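Side-chain contacts in 7,8-dihydro-6-hydroxymethylpterin pyrophosphokinase-dihydropteroate synthase (Plasmodium falciparum, PDB 6JWS), which probably makes 7,8-dihydropteroate for folate synthesis, first pyrophosphorylating hydroxymethyldihydropterin with ATP and then coupling the product to 4-aminobenzoate: residues B[402-405]-B[409-412]; B[413-418]-B[456-461]; B[428-433]-B[500-505]; B[446-451]-B[486-491]; B[490-493]-B[497-500]. The protein carries 1 engineered substitution. All coordinates share one frame; numbering follows the deposited sequence.

Interaction 1: B[402-405]-B[409-412]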
# COMPACT_ATOMS: atom_id res chain seq x y z
N PHE B 402 2.88 -0.45 38.33
CA PHE B 402 4.16 -0.19 38.98
C PHE B 402 5.04 0.77 38.17
O PHE B 402 6.16 1.07 38.59
CB PHE B 402 4.89 -1.50 39.30
CG PHE B 402 4.05 -2.53 40.00
CD1 PHE B 402 3.32 -2.21 41.13
CD2 PHE B 402 4.01 -3.84 39.55
CE1 PHE B 402 2.54 -3.16 41.78
CE2 PHE B 402 3.24 -4.80 40.19
CZ PHE B 402 2.50 -4.45 41.31
N SER B 403 4.53 1.26 37.03
CA SER B 403 5.22 2.30 36.27
C SER B 403 5.09 3.65 36.99
O SER B 403 5.97 4.50 36.85
CB SER B 403 4.73 2.38 34.86
OG SER B 403 5.75 1.94 33.99
N ASP B 404 3.96 3.83 37.68
CA ASP B 404 3.68 4.78 38.75
C ASP B 404 4.93 5.11 39.57
O ASP B 404 5.14 6.26 39.97
CB ASP B 404 2.80 4.08 39.81
CG ASP B 404 1.29 4.29 39.73
OD1 ASP B 404 0.88 5.34 39.18
OD2 ASP B 404 0.53 3.39 40.26
N GLY B 405 5.72 4.07 39.87
CA GLY B 405 6.56 4.03 41.06
C GLY B 405 5.81 3.41 42.24
O GLY B 405 6.40 3.17 43.29
N VAL B 409 -1.17 -3.07 43.13
CA VAL B 409 -2.03 -3.32 41.98
C VAL B 409 -3.28 -2.46 42.14
O VAL B 409 -3.70 -2.20 43.26
CB VAL B 409 -2.41 -4.81 41.89
CG1 VAL B 409 -3.08 -5.13 40.56
CG2 VAL B 409 -1.22 -5.71 42.16
N GLU B 410 -3.87 -2.06 41.01
CA GLU B 410 -5.09 -1.27 41.02
C GLU B 410 -6.12 -1.90 40.08
O GLU B 410 -6.34 -1.40 38.98
CB GLU B 410 -4.78 0.16 40.57
CG GLU B 410 -4.03 0.98 41.61
CD GLU B 410 -3.45 2.27 41.04
OE1 GLU B 410 -4.01 3.34 41.36
OE2 GLU B 410 -2.45 2.18 40.28
N PRO B 411 -6.84 -2.97 40.50
CA PRO B 411 -7.68 -3.72 39.57
C PRO B 411 -8.75 -2.86 38.90
O PRO B 411 -9.06 -3.06 37.73
CB PRO B 411 -8.32 -4.82 40.44
CG PRO B 411 -7.44 -4.88 41.67
CD PRO B 411 -6.94 -3.46 41.88
N LYS B 412 -9.28 -1.87 39.64
CA LYS B 412 -10.36 -1.03 39.14
C LYS B 412 -9.85 -0.16 37.99
O LYS B 412 -10.56 0.05 37.03
CB LYS B 412 -10.94 -0.13 40.23
CG LYS B 412 -11.77 -0.82 41.30
CD LYS B 412 -12.50 0.19 42.19
CE LYS B 412 -12.64 -0.23 43.64
NZ LYS B 412 -12.88 -1.69 43.78
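Val409 meets the ring of Phe402, and the contact between them illustrates how a surface turn can pair one apolar touch with a less comfortable polar one. Although the CB of Val409 points away from 402-405, its CG2 branch lies beside the backbone N, anti to the carbonyl carbon. From there it reaches CZ of the phenylalanine at 4.0 Å. The backbone N of Val409 approaches the same ring obliquely, 3.9 Å from CE1 of Phe402. Leu451 of helix 448-464 packs on both residues, so Phe402, Val409 and Leu451 form one apolar cluster.

Glu410 follows at the N-cap position of helix 411-424, and its backbone N makes a weak hydrogen bond to Ser401 OG. Its side chain runs extended beyond CG and brings OE2 to 3.2 Å from Asp404 OD2. Two acceptors thus face each other, their carboxylate planes turned 42° apart. Pro411 opens the helix and Lys412 continues it; both turn to Leu458 of helix 448-464 rather than back to 402-405.

The turn links helix 397-402 to helix 411-424. Following strand 390-396 and that short first helix, it probably corresponds to the first of the mobile loops at the active-site end of the barrel in dihydropteroate synthases. Arg413 forms a long, weak ion pair with Glu410 and may offset some of the repulsion. The chemistry therefore probably divides in two: the apolar half favours the closeness of the segments, while the paired carboxylates, unless a proton or solvent intervenes, should work against it.

Interaction 2: B[413-418]-B[456-461]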
# COMPACT_ATOMS: atom_id res chain seq x y z
N ARG B 413 -8.63 0.36 38.16
CA ARG B 413 -7.95 1.14 37.13
C ARG B 413 -7.68 0.24 35.92
O ARG B 413 -7.88 0.66 34.79
CB ARG B 413 -6.67 1.74 37.72
CG ARG B 413 -5.84 2.59 36.77
CD ARG B 413 -4.44 2.79 37.33
NE ARG B 413 -3.81 4.09 37.06
CZ ARG B 413 -3.21 4.42 35.92
NH1 ARG B 413 -3.15 3.56 34.91
NH2 ARG B 413 -2.66 5.62 35.78
N ALA B 414 -7.30 -1.02 36.17
CA ALA B 414 -7.06 -1.99 35.12
C ALA B 414 -8.33 -2.18 34.29
O ALA B 414 -8.27 -2.08 33.07
CB ALA B 414 -6.56 -3.31 35.67
N VAL B 415 -9.46 -2.42 34.97
CA VAL B 415 -10.70 -2.74 34.29
C VAL B 415 -11.22 -1.52 33.53
O VAL B 415 -11.76 -1.64 32.43
CB VAL B 415 -11.73 -3.35 35.27
CG1 VAL B 415 -13.14 -3.39 34.69
CG2 VAL B 415 -11.29 -4.74 35.69
N GLN B 416 -11.02 -0.33 34.11
CA GLN B 416 -11.38 0.92 33.47
C GLN B 416 -10.69 1.00 32.11
O GLN B 416 -11.32 1.32 31.11
CB GLN B 416 -10.90 2.07 34.36
CG GLN B 416 -11.87 3.23 34.49
CD GLN B 416 -11.60 3.95 35.79
OE1 GLN B 416 -12.25 3.72 36.81
NE2 GLN B 416 -10.59 4.82 35.78
N ARG B 417 -9.37 0.73 32.10
CA ARG B 417 -8.54 0.73 30.91
C ARG B 417 -9.07 -0.26 29.87
O ARG B 417 -9.11 0.07 28.69
CB ARG B 417 -7.08 0.48 31.28
CG ARG B 417 -6.10 0.52 30.11
CD ARG B 417 -6.03 1.85 29.37
NE ARG B 417 -5.13 1.74 28.22
CZ ARG B 417 -5.35 2.27 27.01
NH1 ARG B 417 -6.45 2.97 26.78
NH2 ARG B 417 -4.47 2.09 26.05
N MET B 418 -9.54 -1.43 30.32
CA MET B 418 -10.12 -2.43 29.43
C MET B 418 -11.37 -1.89 28.76
O MET B 418 -11.59 -2.16 27.58
CB MET B 418 -10.45 -3.73 30.16
CG MET B 418 -9.20 -4.46 30.58
SD MET B 418 -9.47 -5.91 31.62
CE MET B 418 -10.32 -6.99 30.47
N LEU B 456 -9.24 -10.00 35.81
CA LEU B 456 -10.14 -10.65 34.86
C LEU B 456 -11.48 -10.93 35.51
O LEU B 456 -12.50 -10.88 34.81
CB LEU B 456 -9.51 -11.95 34.32
CG LEU B 456 -8.45 -11.76 33.24
CD1 LEU B 456 -7.78 -13.08 32.90
CD2 LEU B 456 -9.05 -11.12 32.00
N GLN B 457 -11.45 -11.25 36.82
CA GLN B 457 -12.65 -11.51 37.62
C GLN B 457 -13.50 -10.24 37.73
O GLN B 457 -14.71 -10.29 37.51
CB GLN B 457 -12.26 -12.04 39.01
CG GLN B 457 -12.16 -13.56 39.08
CD GLN B 457 -11.38 -14.08 40.26
OE1 GLN B 457 -10.68 -13.34 40.96
NE2 GLN B 457 -11.47 -15.38 40.47
N LEU B 458 -12.88 -9.10 38.04
CA LEU B 458 -13.58 -7.83 38.12
C LEU B 458 -14.14 -7.44 36.75
O LEU B 458 -15.27 -6.96 36.65
CB LEU B 458 -12.61 -6.77 38.68
CG LEU B 458 -13.18 -5.37 38.90
CD1 LEU B 458 -14.40 -5.40 39.81
CD2 LEU B 458 -12.14 -4.43 39.49
N PHE B 459 -13.37 -7.69 35.67
CA PHE B 459 -13.87 -7.36 34.34
C PHE B 459 -15.14 -8.15 34.03
O PHE B 459 -16.11 -7.59 33.50
CB PHE B 459 -12.83 -7.59 33.25
CG PHE B 459 -13.39 -7.33 31.88
CD1 PHE B 459 -13.53 -6.04 31.41
CD2 PHE B 459 -13.84 -8.38 31.09
CE1 PHE B 459 -14.08 -5.80 30.15
CE2 PHE B 459 -14.40 -8.14 29.84
CZ PHE B 459 -14.52 -6.85 29.38
N GLN B 460 -15.12 -9.46 34.33
CA GLN B 460 -16.24 -10.35 34.08
C GLN B 460 -17.48 -9.80 34.82
O GLN B 460 -18.56 -9.71 34.25
CB GLN B 460 -15.83 -11.78 34.46
CG GLN B 460 -16.93 -12.83 34.38
CD GLN B 460 -16.59 -14.17 35.01
OE1 GLN B 460 -16.20 -14.26 36.18
NE2 GLN B 460 -16.74 -15.25 34.25
N LYS B 461 -17.28 -9.39 36.08
CA LYS B 461 -18.35 -8.91 36.94
C LYS B 461 -18.95 -7.63 36.38
O LYS B 461 -20.16 -7.52 36.24
CB LYS B 461 -17.86 -8.79 38.39
CG LYS B 461 -18.87 -8.23 39.39
CD LYS B 461 -18.21 -7.55 40.58
CE LYS B 461 -18.85 -6.23 40.95
NZ LYS B 461 -17.89 -5.29 41.57
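Val415 and Met418 of one helix fit against Leu458 and Phe459 of another in the outer helical layer of the TIM barrel, where helices 411-424 and 448-464 flank strand 428-432 in sequence. The short segments cross at -55° with their axes 9.3 Å apart, a separation that lets medium-sized side chains interdigitate.

The first bump is Val415. Its CG2 enters the hollow between successive residues of the opposing helix, 3.6 Å from the backbone N of Phe459 and 3.8 Å from CG of Leu458. CB and CD2 of Leu458 stand round the same methyl. The other branch, CG1, lies at the edge of the Phe459 ring, near its plane.

One turn further on, Met418 supplies the second bump. A bend at its last torsion (chi3 66°) folds the terminal methyl over one face of the phenylalanine in a CH-pi contact, with CE 3.6 Å from the ring centroid. The sulfur stands obliquely to the ring, completing a Met-aromatic contact. Phe419 and Ile422 of helix 411-424 also touch Phe459, and Met418 reaches Leu395 of strand 390-396. The methyl is offset toward the ring's rim, where CE of Met418 lies 3.4 Å from CG of Phe459.

Interaction 3: B[428-433]-B[500-505]. With PT1 (pteroic acid), chain I.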
# COMPACT_ATOMS: atom_id res chain seq x y z
N VAL B 428 -9.96 -7.30 20.53
CA VAL B 428 -9.39 -8.24 21.48
C VAL B 428 -8.67 -7.42 22.53
O VAL B 428 -8.11 -6.37 22.22
CB VAL B 428 -8.44 -9.26 20.82
CG1 VAL B 428 -7.83 -10.20 21.86
CG2 VAL B 428 -9.16 -10.08 19.76
N ILE B 429 -8.70 -7.91 23.77
CA ILE B 429 -7.82 -7.40 24.80
C ILE B 429 -6.86 -8.52 25.19
O ILE B 429 -7.34 -9.61 25.53
CB ILE B 429 -8.61 -6.94 26.04
CG1 ILE B 429 -9.76 -6.00 25.69
CG2 ILE B 429 -7.67 -6.34 27.08
CD1 ILE B 429 -9.35 -4.82 24.86
N ASP B 430 -5.55 -8.19 25.19
CA ASP B 430 -4.48 -9.07 25.64
C ASP B 430 -4.04 -8.63 27.04
O ASP B 430 -3.43 -7.58 27.23
CB ASP B 430 -3.29 -9.09 24.67
CG ASP B 430 -2.26 -10.21 24.90
OD1 ASP B 430 -2.67 -11.37 25.14
OD2 ASP B 430 -1.02 -9.92 24.80
N ILE B 431 -4.33 -9.48 28.03
CA ILE B 431 -3.95 -9.13 29.38
C ILE B 431 -2.75 -9.99 29.76
O ILE B 431 -2.72 -11.17 29.44
CB ILE B 431 -5.12 -9.34 30.37
CG1 ILE B 431 -4.80 -8.74 31.74
CG2 ILE B 431 -5.48 -10.81 30.50
CD1 ILE B 431 -5.99 -8.77 32.70
N GLY B 432 -1.77 -9.38 30.44
CA GLY B 432 -0.66 -10.14 30.97
C GLY B 432 -0.17 -9.60 32.32
O GLY B 432 -0.37 -8.42 32.64
N GLY B 433 0.48 -10.49 33.07
CA GLY B 433 1.11 -10.17 34.34
C GLY B 433 2.54 -10.69 34.43
O GLY B 433 3.14 -10.68 35.51
N ILE B 500 -8.56 -16.79 24.59
CA ILE B 500 -7.41 -17.09 23.75
C ILE B 500 -6.17 -17.24 24.63
O ILE B 500 -5.94 -16.39 25.49
CB ILE B 500 -7.20 -15.97 22.69
CG1 ILE B 500 -8.31 -15.96 21.63
CG2 ILE B 500 -5.82 -16.09 22.04
CD1 ILE B 500 -8.30 -14.76 20.70
N LEU B 501 -5.40 -18.31 24.41
CA LEU B 501 -4.06 -18.39 24.96
C LEU B 501 -3.08 -17.67 24.02
O LEU B 501 -2.97 -17.98 22.84
CB LEU B 501 -3.67 -19.86 25.19
CG LEU B 501 -2.21 -20.13 25.58
CD1 LEU B 501 -1.86 -19.49 26.93
CD2 LEU B 501 -1.91 -21.62 25.65
N ASN B 502 -2.34 -16.71 24.58
CA ASN B 502 -1.23 -16.08 23.90
C ASN B 502 0.07 -16.57 24.53
O ASN B 502 0.48 -16.06 25.57
CB ASN B 502 -1.37 -14.55 23.99
CG ASN B 502 -0.18 -13.83 23.40
OD1 ASN B 502 0.58 -14.43 22.65
ND2 ASN B 502 0.02 -12.57 23.78
N ASP B 503 0.72 -17.55 23.89
CA ASP B 503 1.85 -18.25 24.50
C ASP B 503 3.14 -17.88 23.75
O ASP B 503 3.43 -18.40 22.67
CB ASP B 503 1.59 -19.76 24.55
CG ASP B 503 2.60 -20.56 25.36
OD1 ASP B 503 3.84 -20.30 25.25
OD2 ASP B 503 2.13 -21.43 26.14
N ILE B 504 3.94 -16.98 24.34
CA ILE B 504 5.13 -16.48 23.68
C ILE B 504 6.22 -17.56 23.59
O ILE B 504 7.22 -17.34 22.92
CB ILE B 504 5.64 -15.18 24.33
CG1 ILE B 504 6.11 -15.38 25.78
CG2 ILE B 504 4.61 -14.06 24.19
CD1 ILE B 504 6.98 -14.24 26.32
N SER B 505 6.04 -18.72 24.22
CA SER B 505 6.97 -19.83 24.05
C SER B 505 6.51 -20.81 22.97
O SER B 505 7.12 -21.85 22.76
CB SER B 505 7.28 -20.54 25.38
OG SER B 505 6.22 -21.42 25.79
C2 PT1 I . 4.39 -9.97 20.91
C3 PT1 I . 4.49 -9.63 22.33
C5 PT1 I . 3.64 -10.41 23.24
N6 PT1 I . 5.30 -8.66 22.81
C7 PT1 I . 2.81 -11.67 21.38
N9 PT1 I . 2.84 -11.38 22.72
C10 PT1 I . 5.35 -8.43 24.15
N11 PT1 I . 2.00 -12.67 20.89
C12 PT1 I . 4.57 -9.18 25.02
C21 PT1 I . 11.58 -4.49 22.13
O22 PT1 I . 11.52 -3.24 22.28
O1 PT1 I . 5.14 -9.30 20.02
N4 PT1 I . 3.56 -10.95 20.50
N8 PT1 I . 3.73 -10.13 24.55
C13 PT1 I . 6.30 -7.38 24.67
N14 PT1 I . 7.69 -7.89 24.51
C15 PT1 I . 8.63 -7.09 23.95
C16 PT1 I . 9.68 -7.66 23.20
C17 PT1 I . 8.54 -5.67 24.14
C18 PT1 I . 10.65 -6.81 22.61
C19 PT1 I . 9.52 -4.83 23.56
C20 PT1 I . 10.56 -5.40 22.78
O23 PT1 I . 12.49 -4.98 21.44
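Asn502 stands between Asp430 and the bound pteroic acid, a compact example of a second-shell residue positioning a first-shell one. The asparagine begins with CB, 3.6 Å from OD1 of Asp430. Its CG lies anti to the backbone N, which carries the amide into the barrel interior. At the tip, OD1 of Asn502 accepts a nearly straight hydrogen bond from the pterin amino group, N11, at 2.9 Å and 171°. ND2 of Asn502 donates to ring nitrogen N9 of the ligand at 3.2 Å, also close to linear at 167°. The same ND2 turns to the carboxylate of Asp430, with weak bonds to OD2 at 3.0 Å and to OD1 at 3.2 Å. The carboxylate and amide planes are inclined by 45°.

Asp430 is itself held: OD2 forms a salt bridge with Arg686 and OD1 a hydrogen bond with Ser480, on the strand that separates 428-432 from 500-503 in the parallel sheet. Further along, CG2 of Ile504 packs 3.5 Å from N9 of the pteroic acid. Lys609, Asp575 and Arg610 make further hydrogen bonds to the ligand.

Since ND2 donates to both oxygens of Asp430, the carboxylate probably favours the amide rotation that leaves OD1 for the amino group. The amide then presents a donor and an acceptor that match the acceptor N9 and the donor N11, so its two pterin bonds read this edge as a pair.

Interaction 4: B[446-451]-B[486-491]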
# COMPACT_ATOMS: atom_id res chain seq x y z
N ILE B 446 4.69 -10.23 44.17
CA ILE B 446 3.32 -10.57 43.81
C ILE B 446 3.31 -11.46 42.56
O ILE B 446 4.03 -11.21 41.60
CB ILE B 446 2.43 -9.30 43.68
CG1 ILE B 446 1.35 -9.44 42.61
CG2 ILE B 446 3.28 -8.06 43.44
CD1 ILE B 446 0.03 -9.93 43.12
N SER B 447 2.50 -12.52 42.60
CA SER B 447 2.56 -13.56 41.58
C SER B 447 1.84 -13.12 40.30
O SER B 447 1.01 -12.20 40.32
CB SER B 447 2.02 -14.85 42.12
OG SER B 447 0.61 -14.77 42.25
N GLU B 448 2.15 -13.82 39.19
CA GLU B 448 1.45 -13.64 37.92
C GLU B 448 -0.05 -13.84 38.12
O GLU B 448 -0.86 -13.02 37.69
CB GLU B 448 2.00 -14.58 36.84
CG GLU B 448 1.23 -14.53 35.51
CD GLU B 448 1.76 -15.46 34.41
OE1 GLU B 448 2.69 -16.24 34.68
OE2 GLU B 448 1.23 -15.43 33.29
N ARG B 449 -0.40 -14.92 38.79
CA ARG B 449 -1.80 -15.28 38.97
C ARG B 449 -2.54 -14.15 39.68
O ARG B 449 -3.68 -13.85 39.32
CB ARG B 449 -1.89 -16.58 39.78
CG ARG B 449 -3.31 -17.01 40.07
CD ARG B 449 -3.84 -16.44 41.37
NE ARG B 449 -5.27 -16.72 41.48
CZ ARG B 449 -6.13 -16.00 42.19
NH1 ARG B 449 -5.71 -14.95 42.88
NH2 ARG B 449 -7.41 -16.33 42.19
N ASP B 450 -1.90 -13.53 40.68
CA ASP B 450 -2.53 -12.48 41.47
C ASP B 450 -2.56 -11.14 40.72
O ASP B 450 -3.37 -10.28 41.05
CB ASP B 450 -1.90 -12.30 42.86
CG ASP B 450 -2.27 -13.40 43.84
OD1 ASP B 450 -3.41 -13.94 43.76
OD2 ASP B 450 -1.40 -13.75 44.66
N LEU B 451 -1.67 -10.98 39.73
CA LEU B 451 -1.73 -9.80 38.87
C LEU B 451 -2.93 -9.87 37.96
O LEU B 451 -3.64 -8.87 37.85
CB LEU B 451 -0.43 -9.63 38.08
CG LEU B 451 0.74 -9.08 38.88
CD1 LEU B 451 2.01 -9.11 38.05
CD2 LEU B 451 0.46 -7.67 39.36
N TYR B 486 0.73 -22.94 32.77
CA TYR B 486 -0.36 -23.89 32.89
C TYR B 486 -1.36 -23.50 33.99
O TYR B 486 -2.56 -23.42 33.73
CB TYR B 486 0.21 -25.28 33.14
CG TYR B 486 -0.84 -26.34 33.25
CD1 TYR B 486 -1.48 -26.59 34.46
CD2 TYR B 486 -1.19 -27.11 32.16
CE1 TYR B 486 -2.45 -27.57 34.57
CE2 TYR B 486 -2.15 -28.10 32.25
CZ TYR B 486 -2.79 -28.32 33.46
OH TYR B 486 -3.74 -29.30 33.56
N ASN B 487 -0.87 -23.28 35.22
CA ASN B 487 -1.77 -23.05 36.36
C ASN B 487 -2.60 -21.79 36.16
O ASN B 487 -3.80 -21.79 36.44
CB ASN B 487 -1.04 -23.09 37.70
CG ASN B 487 -0.78 -24.51 38.15
OD1 ASN B 487 -1.50 -25.42 37.76
ND2 ASN B 487 0.26 -24.74 38.94
N VAL B 488 -1.97 -20.73 35.64
CA VAL B 488 -2.67 -19.48 35.39
C VAL B 488 -3.73 -19.73 34.33
O VAL B 488 -4.91 -19.44 34.55
CB VAL B 488 -1.68 -18.36 35.01
CG1 VAL B 488 -2.39 -17.15 34.40
CG2 VAL B 488 -0.83 -17.93 36.21
N PHE B 489 -3.34 -20.32 33.19
CA PHE B 489 -4.30 -20.55 32.13
C PHE B 489 -5.46 -21.42 32.61
O PHE B 489 -6.60 -21.14 32.25
CB PHE B 489 -3.67 -21.13 30.85
CG PHE B 489 -4.62 -21.09 29.66
CD1 PHE B 489 -5.08 -19.88 29.15
CD2 PHE B 489 -5.07 -22.26 29.05
CE1 PHE B 489 -5.95 -19.85 28.06
CE2 PHE B 489 -5.90 -22.21 27.95
CZ PHE B 489 -6.36 -21.01 27.46
N LYS B 490 -5.17 -22.47 33.40
CA LYS B 490 -6.20 -23.37 33.90
C LYS B 490 -7.25 -22.63 34.73
O LYS B 490 -8.45 -22.80 34.53
CB LYS B 490 -5.59 -24.55 34.66
CG LYS B 490 -6.60 -25.57 35.18
CD LYS B 490 -5.97 -26.80 35.82
CE LYS B 490 -6.92 -27.56 36.74
NZ LYS B 490 -8.25 -27.78 36.11
N GLU B 491 -6.81 -21.78 35.65
CA GLU B 491 -7.76 -21.08 36.51
C GLU B 491 -8.61 -20.13 35.66
O GLU B 491 -9.78 -19.92 35.97
CB GLU B 491 -7.03 -20.33 37.63
CG GLU B 491 -7.98 -19.76 38.69
CD GLU B 491 -7.36 -18.89 39.77
OE1 GLU B 491 -6.13 -18.70 39.77
OE2 GLU B 491 -8.12 -18.37 40.60
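Arg449 and Glu491 join the start of helix 448-464 to helix 486-494 through a side-on salt bridge, which shows how charge can tie one helix to the next. NE of Arg449 donates to OE1 of Glu491 at 2.8 Å, and NH2 of Arg449 donates to OE2 at 2.7 Å. Both carboxylate oxygens use their syn lone pairs, and the guanidinium and carboxylate planes lie only 17° apart. A bend at chi2 (-90°) turns the arginine toward its partner. Its NH1 is engaged too, by OD1 of Asp450 at 2.7 Å, so a three-residue network probably fixes the guanidinium's rotation.

A capping hydrogen bond adds order at the helix start: Ser447, the N-cap residue, accepts at OG from Asp450 N at 3.2 Å.

Apolar contact lies beside the salt bridge. CG2 of Val488 fits 3.9 Å from CA of Arg449, while CD of Glu448 rests 4.0 Å from CG2 of Val488. The polar end of Glu448 is taken by Thr483 through OE2.

In the barrel's helical layer, Val488 also packs on Val452 and on Ile481 of strand 478-482, while on its other flank helix 448-464 sets Leu451 against helix 397-402.

Interaction 5: B[490-493]-B[497-500]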
# COMPACT_ATOMS: atom_id res chain seq x y z
N LYS B 490 -5.17 -22.47 33.40
CA LYS B 490 -6.20 -23.37 33.90
C LYS B 490 -7.25 -22.63 34.73
O LYS B 490 -8.45 -22.80 34.53
CB LYS B 490 -5.59 -24.55 34.66
CG LYS B 490 -6.60 -25.57 35.18
CD LYS B 490 -5.97 -26.80 35.82
CE LYS B 490 -6.92 -27.56 36.74
NZ LYS B 490 -8.25 -27.78 36.11
N GLU B 491 -6.81 -21.78 35.65
CA GLU B 491 -7.76 -21.08 36.51
C GLU B 491 -8.61 -20.13 35.66
O GLU B 491 -9.78 -19.92 35.97
CB GLU B 491 -7.03 -20.33 37.63
CG GLU B 491 -7.98 -19.76 38.69
CD GLU B 491 -7.36 -18.89 39.77
OE1 GLU B 491 -6.13 -18.70 39.77
OE2 GLU B 491 -8.12 -18.37 40.60
N CYS B 492 -8.03 -19.59 34.58
CA CYS B 492 -8.77 -18.67 33.73
C CYS B 492 -9.84 -19.40 32.94
O CYS B 492 -10.97 -18.93 32.89
CB CYS B 492 -7.85 -17.90 32.79
SG CYS B 492 -6.79 -16.73 33.66
N VAL B 493 -9.51 -20.56 32.35
CA VAL B 493 -10.53 -21.24 31.56
C VAL B 493 -11.59 -21.86 32.46
O VAL B 493 -12.77 -21.86 32.11
CB VAL B 493 -10.00 -22.16 30.43
CG1 VAL B 493 -9.25 -21.38 29.37
CG2 VAL B 493 -9.15 -23.32 30.93
N LEU B 497 -12.73 -16.89 32.12
CA LEU B 497 -12.23 -15.52 32.17
C LEU B 497 -11.60 -15.12 30.84
O LEU B 497 -11.36 -13.93 30.65
CB LEU B 497 -11.24 -15.38 33.34
CG LEU B 497 -11.80 -15.70 34.74
CD1 LEU B 497 -10.76 -15.46 35.82
CD2 LEU B 497 -13.04 -14.88 35.03
N VAL B 498 -11.33 -16.09 29.95
CA VAL B 498 -10.52 -15.85 28.77
C VAL B 498 -11.03 -16.68 27.59
O VAL B 498 -11.65 -17.73 27.80
CB VAL B 498 -9.01 -16.08 29.01
CG1 VAL B 498 -8.46 -15.17 30.09
CG2 VAL B 498 -8.68 -17.54 29.30
N ASP B 499 -10.71 -16.22 26.37
CA ASP B 499 -10.97 -16.93 25.14
C ASP B 499 -9.70 -17.49 24.48
O ASP B 499 -9.77 -18.51 23.81
CB ASP B 499 -11.66 -16.00 24.15
CG ASP B 499 -12.90 -15.42 24.79
OD1 ASP B 499 -13.79 -16.24 25.13
OD2 ASP B 499 -12.92 -14.17 25.00
N ILE B 500 -8.56 -16.79 24.59
CA ILE B 500 -7.41 -17.09 23.75
C ILE B 500 -6.17 -17.24 24.63
O ILE B 500 -5.94 -16.39 25.49
CB ILE B 500 -7.20 -15.97 22.69
CG1 ILE B 500 -8.31 -15.96 21.63
CG2 ILE B 500 -5.82 -16.09 22.04
CD1 ILE B 500 -8.30 -14.76 20.70
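Cys492 presents its CB to the fork of Val498, and the contact lies within the tight turn from helix to strand. CG2 of Val498 comes to 3.6 Å from that CB and CG1 to 3.9 Å, so both branches straddle the cysteine's first carbon. The sulfur takes a different course: with SG beside its own backbone N (chi1 -69°), it reaches Leu456 of helix 448-464. Val498 CG2 serves twice, since it also touches CG1 of Val493 at 3.9 Å, the two valines meeting at a slant.

Leu497 directs its CB toward the helix, and that CB lies beside the carbonyl oxygen of Cys492, 3.6 Å from that O. Next to it runs the polar tie of the turn: Leu497 N donates to Cys492 O at 2.8 Å and 170°, the donor tilted 26° from the carbonyl plane. This hydrogen bond, from a residue five places on, holds the returning chain against the last turn of helix 486-494.

Around the turn, Ile481 of strand 478-482 also covers Cys492, while Leu456 packs on Val498 as well. A helix that ends in a short buried loop and passes directly into the next parallel strand, here 500-503, is the repeating connection of the TIM barrel.

In the fold
All five contacts belong to the pterin-binding TIM barrel and follow its alternation of strand and helix. Interaction 1 comes first along the chain and leads directly into interaction 2 through helix 411-424, their centres about 13 Å apart. Interactions 2 and 4 share helix 448-464, and interactions 4 and 5 share helix 486-494, with centres about 10 Å apart. Interaction 3 joins two strands of the parallel sheet across strand 478-482. It meets interaction 5 at Ile500, and its sequence span encloses both segments of interaction 4. Interactions 2, 4 and 5 thus pack helices and a loop outside the strands of interaction 3, one of which carries Asn502 to the pteroic acid, while interaction 1 lies about 19 Å from interaction 3 between centres.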